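Local coordinates for protein 11S globulin (Wrightia tinctoria, PDB 5WXU) that probably serves as a seed storage protein, a hexameric nutrient reservoir of the cupin type that also binds the plant hormone auxin, at residues W68-R73 with G79-R84. Residues are numbered along the deposited sequence; the frame is centred on the assembly and turned at random.
Sequences WDPTSR and GIDATR
The indole of W68 lies along A82 and R84: its CE3 corner meets the alanine methyl, with CE3 3.8 Å from A82 CB and 3.4 Å from A82 O at the ring's edge, while CZ3 approaches R84 CB. The bend of R84 at chi3 (63°) turns one guanidinium face to CH2 of the indole, the two planes standing 76° apart; the charge itself is engaged by E66 in a salt bridge, and the indole NE1 bonds to L52 O. Cutting W68 back to an alanine would probably open a gap beside the A82 methyl and leave L52 O without its indole donor. Along the backbone, direct and water-mediated links follow one another: W68 N donates to A82 O (3.0 Å, N-H...O angle 170°), one water lies within hydrogen-bonding distance of W68 O and D81 OD1 and accepts from A82 N (3.0 Å), and a second sits between P70 O and I80 O. D69 then opens an Asx turn, OD1 receiving T71 N and T71 OG1 from the same face of its plane, within a type I turn that ends at S72, the N-cap of helix 73-78. The contact thus closes the connection from strand 63-67 through that short helix to its antiparallel neighbour 80-87 in the N-terminal cupin, where L75 of the helix and L181 of strand 178-185 pack against W68; L385 of strand 385-388, from the second cupin, makes the indole part of the packing between the two domains.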
ATOM      1  N   TRP B  68      10.823 -34.175 -11.750  1.00 22.62           N
ATOM      2  CA  TRP B  68      12.034 -33.714 -12.453  1.00 22.94           C
ATOM      3  C   TRP B  68      13.121 -33.644 -11.433  1.00 23.17           C
ATOM      4  O   TRP B  68      12.875 -33.371 -10.221  1.00 22.25           O
ATOM      5  CB  TRP B  68      11.845 -32.341 -13.122  1.00 21.22           C
ATOM      6  CG  TRP B  68      11.151 -32.364 -14.483  1.00 20.90           C
ATOM      7  CD1 TRP B  68      11.792 -32.234 -15.618  1.00 22.27           C
ATOM      8  CD2 TRP B  68       9.750 -32.586 -14.819  1.00 20.41           C
ATOM      9  NE1 TRP B  68      10.939 -32.335 -16.665  1.00 23.53           N
ATOM     10  CE2 TRP B  68       9.666 -32.540 -16.216  1.00 21.61           C
ATOM     11  CE3 TRP B  68       8.554 -32.775 -14.075  1.00 21.01           C
ATOM     12  CZ2 TRP B  68       8.474 -32.702 -16.911  1.00 20.43           C
ATOM     13  CZ3 TRP B  68       7.358 -32.899 -14.771  1.00 23.35           C
ATOM     14  CH2 TRP B  68       7.322 -32.858 -16.180  1.00 21.73           C
ATOM     15  N   ASP B  69      14.349 -33.903 -11.880  1.00 25.09           N
ATOM     16  CA  ASP B  69      15.479 -33.956 -10.952  1.00 24.52           C
ATOM     17  C   ASP B  69      15.678 -32.564 -10.292  1.00 24.47           C
ATOM     18  O   ASP B  69      16.097 -31.636 -10.949  1.00 25.06           O
ATOM     19  CB  ASP B  69      16.752 -34.304 -11.708  1.00 26.67           C
ATOM     20  CG  ASP B  69      17.924 -34.586 -10.812  1.00 26.75           C
ATOM     21  OD1 ASP B  69      17.958 -34.197  -9.601  1.00 31.78           O
ATOM     22  OD2 ASP B  69      18.875 -35.150 -11.348  1.00 37.01           O
ATOM     23  N   PRO B  70      15.484 -32.467  -8.955  1.00 27.73           N
ATOM     24  CA  PRO B  70      15.568 -31.190  -8.225  1.00 28.85           C
ATOM     25  C   PRO B  70      16.960 -30.657  -8.116  1.00 29.03           C
ATOM     26  O   PRO B  70      17.118 -29.445  -7.898  1.00 33.31           O
ATOM     27  CB  PRO B  70      14.996 -31.502  -6.837  1.00 29.27           C
ATOM     28  CG  PRO B  70      15.041 -32.934  -6.698  1.00 30.13           C
ATOM     29  CD  PRO B  70      15.192 -33.586  -8.043  1.00 30.26           C
ATOM     30  N   THR B  71      17.926 -31.519  -8.423  1.00 27.57           N
ATOM     31  CA  THR B  71      19.351 -31.177  -8.456  1.00 26.74           C
ATOM     32  C   THR B  71      19.903 -30.804  -9.803  1.00 27.06           C
ATOM     33  O   THR B  71      21.118 -30.429  -9.907  1.00 25.06           O
ATOM     34  CB  THR B  71      20.225 -32.323  -7.887  1.00 31.81           C
ATOM     35  OG1 THR B  71      20.319 -33.400  -8.825  1.00 34.46           O
ATOM     36  CG2 THR B  71      19.627 -32.815  -6.542  1.00 32.26           C
ATOM     37  N   SER B  72      19.064 -30.782 -10.839  1.00 23.40           N
ATOM     38  CA  SER B  72      19.574 -30.289 -12.070  1.00 23.30           C
ATOM     39  C   SER B  72      19.949 -28.810 -11.924  1.00 24.57           C
ATOM     40  O   SER B  72      19.303 -28.045 -11.197  1.00 24.74           O
ATOM     41  CB  SER B  72      18.617 -30.492 -13.226  1.00 24.54           C
ATOM     42  OG  SER B  72      17.608 -29.566 -13.172  1.00 27.45           O
ATOM     43  N   ARG B  73      21.007 -28.428 -12.587  1.00 21.52           N
ATOM     44  CA  ARG B  73      21.444 -27.037 -12.535  1.00 25.72           C
ATOM     45  C   ARG B  73      20.318 -26.046 -12.958  1.00 22.76           C
ATOM     46  O   ARG B  73      20.141 -25.008 -12.304  1.00 24.00           O
ATOM     47  CB  ARG B  73      22.713 -26.821 -13.368  1.00 30.51           C
ATOM     48  CG  ARG B  73      23.984 -27.080 -12.579  1.00 35.69           C
ATOM     49  CD  ARG B  73      25.234 -26.678 -13.327  1.00 42.50           C
ATOM     50  NE  ARG B  73      25.511 -25.227 -13.441  1.00 46.36           N
ATOM     51  CZ  ARG B  73      25.851 -24.399 -12.448  1.00 49.61           C
ATOM     52  NH1 ARG B  73      25.927 -24.815 -11.195  1.00 58.92           N
ATOM     53  NH2 ARG B  73      26.106 -23.122 -12.695  1.00 43.34           N
ATOM     54  N   GLY B  79      15.105 -22.118  -8.894  1.00 17.41           N
ATOM     55  CA  GLY B  79      14.557 -22.173  -7.580  1.00 18.30           C
ATOM     56  C   GLY B  79      13.243 -22.933  -7.531  1.00 17.44           C
ATOM     57  O   GLY B  79      12.356 -22.577  -6.781  1.00 17.34           O
ATOM     58  N   ILE B  80      13.094 -23.944  -8.387  1.00 15.39           N
ATOM     59  CA  ILE B  80      11.799 -24.608  -8.494  1.00 18.10           C
ATOM     60  C   ILE B  80      11.898 -26.108  -8.381  1.00 18.75           C
ATOM     61  O   ILE B  80      12.991 -26.664  -8.639  1.00 20.62           O
ATOM     62  CB  ILE B  80      11.026 -24.220  -9.797  1.00 18.83           C
ATOM     63  CG1 ILE B  80      11.753 -24.611 -11.065  1.00 20.35           C
ATOM     64  CG2 ILE B  80      10.580 -22.749  -9.854  1.00 18.93           C
ATOM     65  CD1 ILE B  80      11.070 -25.860 -11.647  1.00 20.95           C
ATOM     66  N   ASP B  81      10.775 -26.726  -8.014  1.00 18.09           N
ATOM     67  CA  ASP B  81      10.529 -28.166  -8.270  1.00 21.56           C
ATOM     68  C   ASP B  81       9.417 -28.296  -9.267  1.00 20.20           C
ATOM     69  O   ASP B  81       8.492 -27.457  -9.330  1.00 20.19           O
ATOM     70  CB  ASP B  81      10.217 -28.934  -7.007  1.00 25.64           C
ATOM     71  CG  ASP B  81      11.495 -29.377  -6.310  1.00 36.06           C
ATOM     72  OD1 ASP B  81      12.522 -29.637  -6.999  1.00 46.55           O
ATOM     73  OD2 ASP B  81      11.511 -29.413  -5.091  1.00 40.32           O
ATOM     74  N   ALA B  82       9.480 -29.367 -10.072  1.00 19.43           N
ATOM     75  CA  ALA B  82       8.457 -29.676 -11.015  1.00 18.35           C
ATOM     76  C   ALA B  82       8.033 -31.152 -10.884  1.00 20.87           C
ATOM     77  O   ALA B  82       8.874 -32.070 -10.736  1.00 20.81           O
ATOM     78  CB  ALA B  82       8.937 -29.361 -12.417  1.00 18.35           C
ATOM     79  N   THR B  83       6.734 -31.345 -10.814  1.00 21.18           N
ATOM     80  CA  THR B  83       6.102 -32.658 -10.694  1.00 20.98           C
ATOM     81  C   THR B  83       4.946 -32.810 -11.638  1.00 19.42           C
ATOM     82  O   THR B  83       4.165 -31.884 -11.847  1.00 19.75           O
ATOM     83  CB  THR B  83       5.551 -32.880  -9.293  1.00 24.53           C
ATOM     84  OG1 THR B  83       6.535 -32.516  -8.336  1.00 23.56           O
ATOM     85  CG2 THR B  83       5.176 -34.370  -9.039  1.00 25.46           C
ATOM     86  N   ARG B  84       4.802 -34.019 -12.205  1.00 21.16           N
ATOM     87  CA  ARG B  84       3.629 -34.344 -13.072  1.00 18.43           C
ATOM     88  C   ARG B  84       2.832 -35.418 -12.361  1.00 20.69           C
ATOM     89  O   ARG B  84       3.293 -36.587 -12.269  1.00 21.60           O
ATOM     90  CB  ARG B  84       4.032 -34.756 -14.492  1.00 19.47           C
ATOM     91  CG  ARG B  84       2.877 -35.072 -15.395  1.00 22.01           C
ATOM     92  CD  ARG B  84       3.279 -35.052 -16.869  1.00 26.56           C
ATOM     93  NE  ARG B  84       4.269 -36.068 -17.199  1.00 26.86           N
ATOM     94  CZ  ARG B  84       5.231 -36.010 -18.131  1.00 30.87           C
ATOM     95  NH1 ARG B  84       5.500 -34.906 -18.878  1.00 30.35           N
ATOM     96  NH2 ARG B  84       5.989 -37.128 -18.333  1.00 31.92           N
TER
HETATM   97  O   HOH W   1      11.617 -31.242  -9.014  1.00 22.14           O
HETATM   98  O   HOH W   2      15.337 -27.635  -6.884  1.00 37.69           O